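Local coordinates for protein Atg1 tMIT (Kluyveromyces marxianus, PDB 4P1N) that forms the tandem MIT region of a serine/threonine protein kinase essential for autophagosome formation in autophagy and involved in cytoplasm-to-vacuole transport, at residues P12-L17 with N140-W145; Y25-M30 with Y189-D194; R197-L202 with L214-S219. One frame throughout, in Å; residues are numbered along the deposited sequence.

Contact 1. Residues P12-L17 with N140-W145; sequences PFVESL and NILVQW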
ATOM      1  N   PRO B  12      -6.046  11.390  -6.917  1.00 52.22           N
ATOM      2  CA  PRO B  12      -6.093  12.132  -5.654  1.00 50.31           C
ATOM      3  C   PRO B  12      -7.256  11.711  -4.765  1.00 48.22           C
ATOM      4  O   PRO B  12      -7.132  11.801  -3.550  1.00 45.61           O
ATOM      5  CB  PRO B  12      -6.228  13.601  -6.083  1.00 52.59           C
ATOM      6  CG  PRO B  12      -6.389  13.608  -7.566  1.00 55.99           C
ATOM      7  CD  PRO B  12      -5.922  12.288  -8.084  1.00 57.18           C
ATOM      8  N   PHE B  13      -8.371  11.259  -5.345  1.00 48.22           N
ATOM      9  CA  PHE B  13      -9.462  10.730  -4.535  1.00 49.49           C
ATOM     10  C   PHE B  13      -9.044   9.434  -3.834  1.00 46.32           C
ATOM     11  O   PHE B  13      -9.358   9.213  -2.669  1.00 43.32           O
ATOM     12  CB  PHE B  13     -10.707  10.500  -5.369  1.00 57.30           C
ATOM     13  CG  PHE B  13     -11.565  11.735  -5.531  1.00 68.32           C
ATOM     14  CD1 PHE B  13     -11.091  12.847  -6.218  1.00 74.10           C
ATOM     15  CD2 PHE B  13     -12.856  11.784  -5.006  1.00 75.81           C
ATOM     16  CE1 PHE B  13     -11.881  13.984  -6.378  1.00 81.08           C
ATOM     17  CE2 PHE B  13     -13.651  12.919  -5.171  1.00 82.84           C
ATOM     18  CZ  PHE B  13     -13.163  14.018  -5.859  1.00 82.44           C
ATOM     19  N   VAL B  14      -8.305   8.599  -4.550  1.00 45.53           N
ATOM     20  CA  VAL B  14      -7.804   7.365  -4.015  1.00 41.99           C
ATOM     21  C   VAL B  14      -6.709   7.643  -2.982  1.00 39.02           C
ATOM     22  O   VAL B  14      -6.685   6.999  -1.968  1.00 35.65           O
ATOM     23  CB  VAL B  14      -7.284   6.464  -5.141  1.00 43.89           C
ATOM     24  CG1 VAL B  14      -6.671   5.191  -4.585  1.00 42.55           C
ATOM     25  CG2 VAL B  14      -8.436   6.097  -6.057  1.00 48.85           C
ATOM     26  N   GLU B  15      -5.844   8.631  -3.210  1.00 40.87           N
ATOM     27  CA  GLU B  15      -4.829   8.985  -2.208  1.00 43.16           C
ATOM     28  C   GLU B  15      -5.449   9.436  -0.892  1.00 42.38           C
ATOM     29  O   GLU B  15      -4.954   9.103   0.173  1.00 38.13           O
ATOM     30  CB  GLU B  15      -3.913  10.107  -2.691  1.00 47.21           C
ATOM     31  CG  GLU B  15      -2.800   9.618  -3.573  1.00 51.80           C
ATOM     32  CD  GLU B  15      -1.914  10.737  -4.099  1.00 57.11           C
ATOM     33  OE1 GLU B  15      -2.435  11.825  -4.403  1.00 56.26           O
ATOM     34  OE2 GLU B  15      -0.692  10.509  -4.230  1.00 63.47           O
ATOM     35  N   SER B  16      -6.491  10.254  -1.010  1.00 42.03           N
ATOM     36  CA  SER B  16      -7.286  10.751   0.127  1.00 42.71           C
ATOM     37  C   SER B  16      -7.958   9.602   0.939  1.00 38.61           C
ATOM     38  O   SER B  16      -7.924   9.580   2.157  1.00 35.42           O
ATOM     39  CB  SER B  16      -8.342  11.735  -0.418  1.00 46.44           C
ATOM     40  OG  SER B  16      -9.229  12.182   0.598  1.00 56.54           O
ATOM     41  N   LEU B  17      -8.548   8.635   0.255  1.00 38.34           N
ATOM     42  CA  LEU B  17      -9.080   7.467   0.924  1.00 36.11           C
ATOM     43  C   LEU B  17      -8.002   6.651   1.559  1.00 31.83           C
ATOM     44  O   LEU B  17      -8.222   6.114   2.628  1.00 32.84           O
ATOM     45  CB  LEU B  17      -9.902   6.572  -0.029  1.00 36.65           C
ATOM     46  CG  LEU B  17     -11.204   7.261  -0.423  1.00 39.81           C
ATOM     47  CD1 LEU B  17     -11.790   6.647  -1.695  1.00 43.31           C
ATOM     48  CD2 LEU B  17     -12.224   7.232   0.715  1.00 39.58           C
ATOM     49  N   ASN B 140      -1.673   2.238  -9.694  1.00 44.96           N
ATOM     50  CA  ASN B 140      -1.385   0.794  -9.606  1.00 46.26           C
ATOM     51  C   ASN B 140      -0.777   0.400  -8.281  1.00 42.60           C
ATOM     52  O   ASN B 140      -1.247  -0.524  -7.605  1.00 37.32           O
ATOM     53  CB  ASN B 140      -0.441   0.340 -10.705  1.00 51.75           C
ATOM     54  CG  ASN B 140      -1.104  -0.595 -11.665  1.00 56.64           C
ATOM     55  OD1 ASN B 140      -1.641  -1.632 -11.273  1.00 57.86           O
ATOM     56  ND2 ASN B 140      -1.069  -0.248 -12.926  1.00 63.10           N
ATOM     57  N   ILE B 141       0.225   1.166  -7.882  1.00 41.88           N
ATOM     58  CA  ILE B 141       0.890   0.934  -6.602  1.00 39.54           C
ATOM     59  C   ILE B 141      -0.110   1.063  -5.460  1.00 37.79           C
ATOM     60  O   ILE B 141      -0.246   0.133  -4.657  1.00 37.00           O
ATOM     61  CB  ILE B 141       2.135   1.827  -6.451  1.00 40.34           C
ATOM     62  CG1 ILE B 141       3.247   1.259  -7.328  1.00 43.02           C
ATOM     63  CG2 ILE B 141       2.586   1.895  -4.998  1.00 38.80           C
ATOM     64  CD1 ILE B 141       4.456   2.173  -7.539  1.00 46.26           C
ATOM     65  N   LEU B 142      -0.868   2.161  -5.437  1.00 37.47           N
ATOM     66  CA  LEU B 142      -1.842   2.403  -4.389  1.00 37.14           C
ATOM     67  C   LEU B 142      -2.837   1.303  -4.260  1.00 35.80           C
ATOM     68  O   LEU B 142      -3.200   0.900  -3.152  1.00 34.75           O
ATOM     69  CB  LEU B 142      -2.641   3.682  -4.627  1.00 40.29           C
ATOM     70  CG  LEU B 142      -2.048   4.955  -4.080  1.00 42.18           C
ATOM     71  CD1 LEU B 142      -2.995   6.093  -4.375  1.00 46.38           C
ATOM     72  CD2 LEU B 142      -1.840   4.869  -2.583  1.00 43.28           C
ATOM     73  N   VAL B 143      -3.341   0.866  -5.403  1.00 36.46           N
ATOM     74  CA  VAL B 143      -4.323  -0.174  -5.436  1.00 35.72           C
ATOM     75  C   VAL B 143      -3.751  -1.513  -4.969  1.00 34.57           C
ATOM     76  O   VAL B 143      -4.427  -2.211  -4.223  1.00 34.95           O
ATOM     77  CB  VAL B 143      -4.983  -0.275  -6.821  1.00 39.01           C
ATOM     78  CG1 VAL B 143      -5.887  -1.503  -6.899  1.00 39.84           C
ATOM     79  CG2 VAL B 143      -5.796   0.995  -7.088  1.00 40.52           C
ATOM     80  N   GLN B 144      -2.537  -1.873  -5.388  1.00 32.75           N
ATOM     81  CA  GLN B 144      -1.862  -3.020  -4.751  1.00 33.33           C
ATOM     82  C   GLN B 144      -1.802  -2.904  -3.222  1.00 31.11           C
ATOM     83  O   GLN B 144      -2.167  -3.862  -2.501  1.00 29.59           O
ATOM     84  CB  GLN B 144      -0.496  -3.255  -5.349  1.00 34.07           C
ATOM     85  CG  GLN B 144      -0.616  -3.751  -6.801  1.00 36.47           C
ATOM     86  CD  GLN B 144       0.712  -3.964  -7.449  1.00 39.33           C
ATOM     87  OE1 GLN B 144       1.753  -3.628  -6.880  1.00 40.28           O
ATOM     88  NE2 GLN B 144       0.705  -4.536  -8.671  1.00 43.05           N
ATOM     89  N   TRP B 145      -1.418  -1.716  -2.729  1.00 30.33           N
ATOM     90  CA  TRP B 145      -1.413  -1.460  -1.289  1.00 28.98           C
ATOM     91  C   TRP B 145      -2.765  -1.645  -0.626  1.00 29.51           C
ATOM     92  O   TRP B 145      -2.866  -2.309   0.403  1.00 29.97           O
ATOM     93  CB  TRP B 145      -0.854  -0.072  -0.996  1.00 27.92           C
ATOM     94  CG  TRP B 145      -0.718   0.227   0.458  1.00 26.79           C
ATOM     95  CD1 TRP B 145       0.314  -0.128   1.326  1.00 26.66           C
ATOM     96  CD2 TRP B 145      -1.696   0.911   1.262  1.00 25.99           C
ATOM     97  NE1 TRP B 145       0.019   0.350   2.605  1.00 25.17           N
ATOM     98  CE2 TRP B 145      -1.201   0.992   2.575  1.00 24.68           C
ATOM     99  CE3 TRP B 145      -2.905   1.515   0.972  1.00 27.70           C
ATOM    100  CZ2 TRP B 145      -1.920   1.620   3.607  1.00 25.40           C
ATOM    101  CZ3 TRP B 145      -3.600   2.178   1.998  1.00 27.25           C
ATOM    102  CH2 TRP B 145      -3.109   2.213   3.284  1.00 26.10           C
TER

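Contact 2. Residues Y25-M30 with Y189-D194; sequences YSFAEM and YDRALD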
ATOM      1  N   TYR B  25      -6.106   2.015  10.023  1.00 26.29           N
ATOM      2  CA  TYR B  25      -5.355   0.800  10.137  1.00 26.08           C
ATOM      3  C   TYR B  25      -4.316   0.917  11.242  1.00 26.77           C
ATOM      4  O   TYR B  25      -4.150  -0.037  12.039  1.00 25.76           O
ATOM      5  CB  TYR B  25      -4.734   0.443   8.791  1.00 26.64           C
ATOM      6  CG  TYR B  25      -3.607  -0.562   8.826  1.00 28.22           C
ATOM      7  CD1 TYR B  25      -3.861  -1.890   8.768  1.00 28.16           C
ATOM      8  CD2 TYR B  25      -2.243  -0.151   8.890  1.00 30.47           C
ATOM      9  CE1 TYR B  25      -2.859  -2.813   8.824  1.00 30.71           C
ATOM     10  CE2 TYR B  25      -1.211  -1.085   8.920  1.00 29.53           C
ATOM     11  CZ  TYR B  25      -1.518  -2.409   8.855  1.00 32.01           C
ATOM     12  OH  TYR B  25      -0.531  -3.379   8.879  1.00 33.68           O
ATOM     13  N   SER B  26      -3.594   2.040  11.282  1.00 27.92           N
ATOM     14  CA  SER B  26      -2.536   2.208  12.305  1.00 29.95           C
ATOM     15  C   SER B  26      -3.160   2.252  13.723  1.00 30.49           C
ATOM     16  O   SER B  26      -2.564   1.795  14.673  1.00 30.69           O
ATOM     17  CB  SER B  26      -1.709   3.474  12.089  1.00 28.42           C
ATOM     18  OG  SER B  26      -1.337   3.640  10.727  1.00 30.98           O
ATOM     19  N   PHE B  27      -4.366   2.786  13.850  1.00 32.23           N
ATOM     20  CA  PHE B  27      -5.083   2.792  15.139  1.00 33.08           C
ATOM     21  C   PHE B  27      -5.452   1.369  15.477  1.00 32.46           C
ATOM     22  O   PHE B  27      -5.132   0.906  16.556  1.00 36.01           O
ATOM     23  CB  PHE B  27      -6.286   3.760  15.060  1.00 32.81           C
ATOM     24  CG  PHE B  27      -7.031   4.004  16.359  1.00 33.30           C
ATOM     25  CD1 PHE B  27      -6.458   3.793  17.613  1.00 36.39           C
ATOM     26  CD2 PHE B  27      -8.322   4.532  16.305  1.00 34.05           C
ATOM     27  CE1 PHE B  27      -7.171   4.077  18.792  1.00 38.01           C
ATOM     28  CE2 PHE B  27      -9.032   4.829  17.460  1.00 36.24           C
ATOM     29  CZ  PHE B  27      -8.448   4.613  18.717  1.00 37.44           C
ATOM     30  N   ALA B  28      -6.069   0.637  14.559  1.00 33.51           N
ATOM     31  CA  ALA B  28      -6.317  -0.796  14.787  1.00 32.61           C
ATOM     32  C   ALA B  28      -5.080  -1.573  15.211  1.00 34.29           C
ATOM     33  O   ALA B  28      -5.146  -2.424  16.127  1.00 37.28           O
ATOM     34  CB  ALA B  28      -6.928  -1.475  13.568  1.00 33.36           C
ATOM     35  N   GLU B  29      -3.976  -1.331  14.540  1.00 33.90           N
ATOM     36  CA  GLU B  29      -2.710  -2.015  14.863  1.00 37.77           C
ATOM     37  C   GLU B  29      -2.149  -1.678  16.231  1.00 39.17           C
ATOM     38  O   GLU B  29      -1.507  -2.523  16.848  1.00 42.34           O
ATOM     39  CB  GLU B  29      -1.623  -1.682  13.846  1.00 35.36           C
ATOM     40  CG  GLU B  29      -1.867  -2.278  12.492  1.00 34.12           C
ATOM     41  CD  GLU B  29      -1.391  -3.714  12.424  1.00 39.23           C
ATOM     42  OE1 GLU B  29      -0.157  -3.902  12.594  1.00 42.45           O
ATOM     43  OE2 GLU B  29      -2.224  -4.656  12.193  1.00 40.18           O
ATOM     44  N   MET B  30      -2.342  -0.438  16.671  1.00 39.88           N
ATOM     45  CA  MET B  30      -1.939  -0.044  18.011  1.00 45.09           C
ATOM     46  C   MET B  30      -2.793  -0.809  19.087  1.00 45.91           C
ATOM     47  O   MET B  30      -2.290  -1.183  20.120  1.00 47.15           O
ATOM     48  CB  MET B  30      -2.035   1.472  18.149  1.00 50.33           C
ATOM     49  CG  MET B  30      -1.720   2.011  19.537  1.00 61.39           C
ATOM     50  SD  MET B  30      -3.157   1.893  20.636  1.00 77.30           S
ATOM     51  CE  MET B  30      -3.833   3.551  20.510  1.00 73.38           C
ATOM     52  N   TYR B 189     -13.407   9.332  17.701  1.00 41.13           N
ATOM     53  CA  TYR B 189     -13.579  10.701  18.251  1.00 41.98           C
ATOM     54  C   TYR B 189     -12.609  11.023  19.368  1.00 42.00           C
ATOM     55  O   TYR B 189     -11.876  12.016  19.289  1.00 41.90           O
ATOM     56  CB  TYR B 189     -15.018  10.849  18.716  1.00 44.89           C
ATOM     57  CG  TYR B 189     -15.388  12.142  19.422  1.00 47.27           C
ATOM     58  CD1 TYR B 189     -15.514  13.328  18.731  1.00 48.01           C
ATOM     59  CD2 TYR B 189     -15.680  12.143  20.770  1.00 48.61           C
ATOM     60  CE1 TYR B 189     -15.889  14.512  19.394  1.00 52.82           C
ATOM     61  CE2 TYR B 189     -16.075  13.302  21.429  1.00 52.62           C
ATOM     62  CZ  TYR B 189     -16.172  14.485  20.747  1.00 52.69           C
ATOM     63  OH  TYR B 189     -16.549  15.629  21.432  1.00 59.89           O
ATOM     64  N   ASP B 190     -12.596  10.182  20.398  1.00 42.42           N
ATOM     65  CA  ASP B 190     -11.651  10.329  21.524  1.00 43.31           C
ATOM     66  C   ASP B 190     -10.207  10.310  21.075  1.00 42.87           C
ATOM     67  O   ASP B 190      -9.395  11.113  21.546  1.00 41.32           O
ATOM     68  CB  ASP B 190     -11.839   9.218  22.560  1.00 44.14           C
ATOM     69  CG  ASP B 190     -13.190   9.283  23.252  1.00 47.81           C
ATOM     70  OD1 ASP B 190     -13.854  10.320  23.131  1.00 50.40           O
ATOM     71  OD2 ASP B 190     -13.607   8.307  23.907  1.00 52.01           O
ATOM     72  N   ARG B 191      -9.885   9.387  20.162  1.00 40.89           N
ATOM     73  CA  ARG B 191      -8.522   9.249  19.708  1.00 40.02           C
ATOM     74  C   ARG B 191      -8.096  10.478  18.900  1.00 38.82           C
ATOM     75  O   ARG B 191      -6.999  11.012  19.097  1.00 42.27           O
ATOM     76  CB  ARG B 191      -8.366   7.977  18.885  1.00 40.77           C
ATOM     77  CG  ARG B 191      -6.978   7.776  18.261  1.00 38.85           C
ATOM     78  CD  ARG B 191      -5.924   7.685  19.353  1.00 41.07           C
ATOM     79  NE  ARG B 191      -4.627   7.404  18.763  1.00 45.05           N
ATOM     80  CZ  ARG B 191      -3.465   7.664  19.349  1.00 48.44           C
ATOM     81  NH1 ARG B 191      -3.437   8.190  20.574  1.00 49.44           N
ATOM     82  NH2 ARG B 191      -2.327   7.391  18.708  1.00 48.76           N
ATOM     83  N   ALA B 192      -8.950  10.951  18.008  1.00 39.46           N
ATOM     84  CA  ALA B 192      -8.616  12.157  17.219  1.00 38.42           C
ATOM     85  C   ALA B 192      -8.373  13.411  18.099  1.00 39.79           C
ATOM     86  O   ALA B 192      -7.480  14.194  17.836  1.00 36.61           O
ATOM     87  CB  ALA B 192      -9.697  12.451  16.212  1.00 37.91           C
ATOM     88  N   LEU B 193      -9.208  13.604  19.107  1.00 42.15           N
ATOM     89  CA  LEU B 193      -9.097  14.750  20.008  1.00 43.94           C
ATOM     90  C   LEU B 193      -7.887  14.623  20.940  1.00 44.98           C
ATOM     91  O   LEU B 193      -7.233  15.620  21.210  1.00 43.33           O
ATOM     92  CB  LEU B 193     -10.392  14.939  20.816  1.00 46.74           C
ATOM     93  CG  LEU B 193     -11.465  15.803  20.123  1.00 50.27           C
ATOM     94  CD1 LEU B 193     -11.602  15.569  18.635  1.00 49.51           C
ATOM     95  CD2 LEU B 193     -12.835  15.640  20.747  1.00 53.98           C
ATOM     96  N   ASP B 194      -7.565  13.410  21.403  1.00 44.97           N
ATOM     97  CA  ASP B 194      -6.313  13.195  22.151  1.00 45.52           C
ATOM     98  C   ASP B 194      -5.085  13.559  21.332  1.00 42.61           C
ATOM     99  O   ASP B 194      -4.180  14.196  21.826  1.00 43.50           O
ATOM    100  CB  ASP B 194      -6.135  11.730  22.551  1.00 48.49           C
ATOM    101  CG  ASP B 194      -7.090  11.279  23.604  1.00 52.00           C
ATOM    102  OD1 ASP B 194      -7.647  12.101  24.358  1.00 55.23           O
ATOM    103  OD2 ASP B 194      -7.276  10.057  23.679  1.00 56.32           O
TER

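Contact 3. Residues R197-L202 with L214-S219; sequences RNAARL and LAYATS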
ATOM      1  N   ARG B 197      -4.970  17.331  21.054  1.00 47.22           N
ATOM      2  CA  ARG B 197      -4.667  17.883  22.350  1.00 52.50           C
ATOM      3  C   ARG B 197      -3.179  17.733  22.632  1.00 51.64           C
ATOM      4  O   ARG B 197      -2.540  18.690  23.006  1.00 52.06           O
ATOM      5  CB  ARG B 197      -5.490  17.205  23.445  1.00 56.46           C
ATOM      6  CG  ARG B 197      -5.253  17.795  24.824  1.00 62.82           C
ATOM      7  CD  ARG B 197      -5.928  16.974  25.907  1.00 68.47           C
ATOM      8  NE  ARG B 197      -5.178  15.743  26.161  1.00 72.51           N
ATOM      9  CZ  ARG B 197      -5.643  14.504  26.007  1.00 75.66           C
ATOM     10  NH1 ARG B 197      -6.895  14.273  25.624  1.00 76.58           N
ATOM     11  NH2 ARG B 197      -4.843  13.474  26.253  1.00 78.06           N
ATOM     12  N   ASN B 198      -2.644  16.522  22.466  1.00 49.72           N
ATOM     13  CA  ASN B 198      -1.200  16.303  22.571  1.00 49.37           C
ATOM     14  C   ASN B 198      -0.366  17.155  21.582  1.00 49.42           C
ATOM     15  O   ASN B 198       0.729  17.596  21.918  1.00 50.06           O
ATOM     16  CB  ASN B 198      -0.853  14.814  22.326  1.00 49.53           C
ATOM     17  CG  ASN B 198      -1.206  13.890  23.495  1.00 51.53           C
ATOM     18  OD1 ASN B 198      -1.307  12.684  23.305  1.00 59.80           O
ATOM     19  ND2 ASN B 198      -1.368  14.424  24.670  1.00 52.01           N
ATOM     20  N   ALA B 199      -0.840  17.335  20.345  1.00 46.41           N
ATOM     21  CA  ALA B 199      -0.102  18.160  19.375  1.00 46.79           C
ATOM     22  C   ALA B 199       0.035  19.625  19.816  1.00 49.27           C
ATOM     23  O   ALA B 199       1.081  20.243  19.608  1.00 47.95           O
ATOM     24  CB  ALA B 199      -0.752  18.087  18.010  1.00 47.35           C
ATOM     25  N   ALA B 200      -1.030  20.157  20.414  1.00 50.19           N
ATOM     26  CA  ALA B 200      -1.078  21.523  20.878  1.00 52.87           C
ATOM     27  C   ALA B 200      -0.185  21.775  22.110  1.00 58.13           C
ATOM     28  O   ALA B 200       0.486  22.821  22.184  1.00 59.17           O
ATOM     29  CB  ALA B 200      -2.517  21.906  21.180  1.00 53.46           C
ATOM     30  N   ARG B 201      -0.191  20.845  23.075  1.00 58.12           N
ATOM     31  CA  ARG B 201       0.756  20.895  24.201  1.00 60.67           C
ATOM     32  C   ARG B 201       2.187  20.829  23.662  1.00 61.11           C
ATOM     33  O   ARG B 201       3.054  21.595  24.073  1.00 62.54           O
ATOM     34  CB  ARG B 201       0.500  19.757  25.185  1.00 59.58           C
ATOM     35  N   LEU B 202       2.418  19.943  22.704  1.00 59.90           N
ATOM     36  CA  LEU B 202       3.723  19.852  22.066  1.00 62.91           C
ATOM     37  C   LEU B 202       4.106  21.191  21.415  1.00 67.23           C
ATOM     38  O   LEU B 202       5.203  21.732  21.652  1.00 65.66           O
ATOM     39  CB  LEU B 202       3.733  18.768  21.002  1.00 61.77           C
ATOM     40  CG  LEU B 202       5.088  18.099  20.807  1.00 67.13           C
ATOM     41  CD1 LEU B 202       5.135  16.831  21.649  1.00 74.35           C
ATOM     42  CD2 LEU B 202       5.354  17.739  19.365  1.00 65.53           C
ATOM     43  N   LEU B 214       1.639  16.728  11.332  1.00 50.10           N
ATOM     44  CA  LEU B 214       1.154  15.401  11.027  1.00 50.02           C
ATOM     45  C   LEU B 214       0.099  14.953  12.018  1.00 43.14           C
ATOM     46  O   LEU B 214      -0.879  14.328  11.621  1.00 44.01           O
ATOM     47  CB  LEU B 214       2.314  14.423  11.016  1.00 59.40           C
ATOM     48  CG  LEU B 214       1.910  13.109  10.354  1.00 69.14           C
ATOM     49  CD1 LEU B 214       2.729  12.912   9.082  1.00 78.89           C
ATOM     50  CD2 LEU B 214       2.085  11.967  11.334  1.00 71.31           C
ATOM     51  N   ALA B 215       0.275  15.284  13.297  1.00 40.82           N
ATOM     52  CA  ALA B 215      -0.741  14.966  14.288  1.00 39.28           C
ATOM     53  C   ALA B 215      -2.079  15.645  13.979  1.00 40.93           C
ATOM     54  O   ALA B 215      -3.106  14.976  13.885  1.00 40.39           O
ATOM     55  CB  ALA B 215      -0.269  15.296  15.690  1.00 40.01           C
ATOM     56  N   TYR B 216      -2.084  16.958  13.769  1.00 41.43           N
ATOM     57  CA  TYR B 216      -3.345  17.620  13.419  1.00 40.88           C
ATOM     58  C   TYR B 216      -3.959  16.985  12.164  1.00 39.13           C
ATOM     59  O   TYR B 216      -5.153  16.765  12.116  1.00 37.26           O
ATOM     60  CB  TYR B 216      -3.161  19.101  13.176  1.00 42.65           C
ATOM     61  CG  TYR B 216      -2.751  19.919  14.374  1.00 46.87           C
ATOM     62  CD1 TYR B 216      -3.476  19.869  15.554  1.00 46.62           C
ATOM     63  CD2 TYR B 216      -1.675  20.792  14.300  1.00 47.91           C
ATOM     64  CE1 TYR B 216      -3.121  20.623  16.636  1.00 48.27           C
ATOM     65  CE2 TYR B 216      -1.314  21.572  15.386  1.00 51.29           C
ATOM     66  CZ  TYR B 216      -2.035  21.472  16.553  1.00 51.58           C
ATOM     67  OH  TYR B 216      -1.690  22.234  17.635  1.00 51.03           O
ATOM     68  N   ALA B 217      -3.146  16.725  11.141  1.00 37.27           N
ATOM     69  CA  ALA B 217      -3.671  16.187   9.893  1.00 37.58           C
ATOM     70  C   ALA B 217      -4.299  14.801  10.171  1.00 36.75           C
ATOM     71  O   ALA B 217      -5.374  14.440   9.630  1.00 35.68           O
ATOM     72  CB  ALA B 217      -2.553  16.095   8.837  1.00 36.58           C
ATOM     73  N   THR B 218      -3.633  14.043  11.036  1.00 34.40           N
ATOM     74  CA  THR B 218      -4.148  12.732  11.451  1.00 36.62           C
ATOM     75  C   THR B 218      -5.505  12.830  12.128  1.00 36.26           C
ATOM     76  O   THR B 218      -6.422  12.087  11.745  1.00 36.31           O
ATOM     77  CB  THR B 218      -3.165  11.985  12.344  1.00 36.81           C
ATOM     78  OG1 THR B 218      -1.927  11.837  11.639  1.00 37.81           O
ATOM     79  CG2 THR B 218      -3.729  10.612  12.754  1.00 38.08           C
ATOM     80  N   SER B 219      -5.658  13.759  13.074  1.00 36.24           N
ATOM     81  CA  SER B 219      -6.961  13.993  13.710  1.00 37.34           C
ATOM     82  C   SER B 219      -8.020  14.364  12.715  1.00 37.16           C
ATOM     83  O   SER B 219      -9.177  14.013  12.873  1.00 36.68           O
ATOM     84  CB  SER B 219      -6.912  15.131  14.707  1.00 41.20           C
ATOM     85  OG  SER B 219      -6.073  14.846  15.792  1.00 42.84           O
TER

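Contact 1. Residues P12-L17 with N140-W145
Leu-142 carries this contact from the side of helix 137-170, and it meets Val-14 and Glu-15 of helix 10-33. Only side chains touch. The nearest CA atoms, those of Glu-15 and Leu-142, are still 7.5 Å apart.

The first group of contacts is purely apolar. One methyl of Leu-142, CD1, does the touching. It is placed anti to CA (chi2 -178°), which extends the side chain toward helix 10-33. It comes within 3.8 Å of CG1 of Val-14. The two side chains run past each other in opposite directions. In Val-14 it is the branch anti to the backbone N that makes the contact.

The second group uses the aliphatic part of a charged residue. CG of Glu-15 lies 3.6 Å from the same CD1 of Leu-142. Here the side chains cross at about a right angle, and the methyl meets the glutamate at CG, its second methylene. The glutamate chain is extended beyond CG, and its carboxylate has a partner outside the two segments: OE2 forms a salt bridge with Lys-138, also on helix 137-170.

Helix 95-129 adds a third surface. Val-14 also packs on its Ser-119 and Thr-123, so the three helices of the first MIT domain meet here. On the same segment of helix 137-170, NE1 of Trp-145 is hydrogen-bonded to OE1 of Gln-144 of the second subunit, and the reverse bond is also made.

The chemistry is graded. Val-14 and Leu-142 are buried and apolar, while Glu-15 is partly exposed. Glu-15 gives its CG methylene to the leucine and its charge to Lys-138, so one residue serves both kinds of interaction.

Contact 2. Residues Y25-M30 with Y189-D194
A chi1 of -173° swings the Phe-27 ring out toward Arg-191, with CG opposite the backbone N. The arginine leaves its own helix in the same way, then bends at chi2 (61°). The bend lays its aliphatic part against the phenyl face.

CG of Arg-191 lies over that face, 3.6 Å from the centroid of the Phe-27 ring. This is a CH-pi contact. CB of Arg-191 touches the far end of the ring, 3.4 Å from CZ of Phe-27. The guanidinium lies beyond the methylenes, its plane 32° from that of the ring. One of its faces is covered by a methyl: CE of Met-30 sits over the centre of the group, 4.3 Å from CZ of Arg-191. The charge is answered outside the two segments, where NH1 of Arg-191 makes a salt bridge with an acidic side chain of another protein. The arginine therefore packs on the ring through its methylenes, while its charged end lies against Met-30 and reaches the partner protein.

The contact joins helix 10-33 of the first MIT domain to helix 184-204 of the second. Met-222 of helix 209-227 packs on both Phe-27 and Arg-191. Leu-108 of helix 95-129 also packs on Phe-27, so the phenyl ring lies where helices of the two MIT domains meet.

Contact 3. Residues R197-L202 with L214-S219
Ala-199 and Tyr-216 bury the most surface here, and Ala-215 comes next. CB of Ala-199 points at the opposing helix and meets both partners. It is 3.7 Å from CB of Ala-215, a contact of two methyls. It also lies over one face of the Tyr-216 ring, displaced toward the rim near CE1. The distance from this CB to the ring centroid of Tyr-216 is 4.0 Å, a CH-pi contact.

With chi1 of Tyr-216 at -66°, CG lies opposite the carbonyl carbon, and the end of the ring comes near helix 184-204. Its OH is 3.4 Å from CA of Ala-200. Ile-263 and Leu-267 of helix 250-273 also pack on the tyrosine. Replacing Tyr-216 by an alanine is likely to uncover the CB of Ala-199 and leave Glu-203 without its hydroxyl partner.

The segments are nearly antiparallel, at 160°, and belong to consecutive helices that form a hairpin in the second MIT domain. The small alanines are consistent with their close approach, CA of Ala-199 lying 6.0 Å from CA of Ala-215. The touching atoms are apolar apart from the tyrosine hydroxyl, whose hydrogen bond to Glu-203 ties it to helix 184-204.

Contacts 1 and 3 are buried seams, each within one MIT domain, and their centres lie about 16 Å from the centre of the chain. The centre of contact 2 is nearer the middle, about 7 Å from that of the chain, yet the contact is only partly buried, and it joins the two domains. It shares helix 10-33 with contact 1 and helix 184-204 with contact 3. Contacts 2 and 3 also touch: OG of Ser-219 is 2.6 Å from O of Ala-192, a probable hydrogen bond. The chemistry follows place. Contact 1 is aliphatic, with a salt bridge beside it. Contact 3 is alanine methyls and one tyrosine ring. Between the domains, an arginine packs on a phenyl face and turns its charge to another protein.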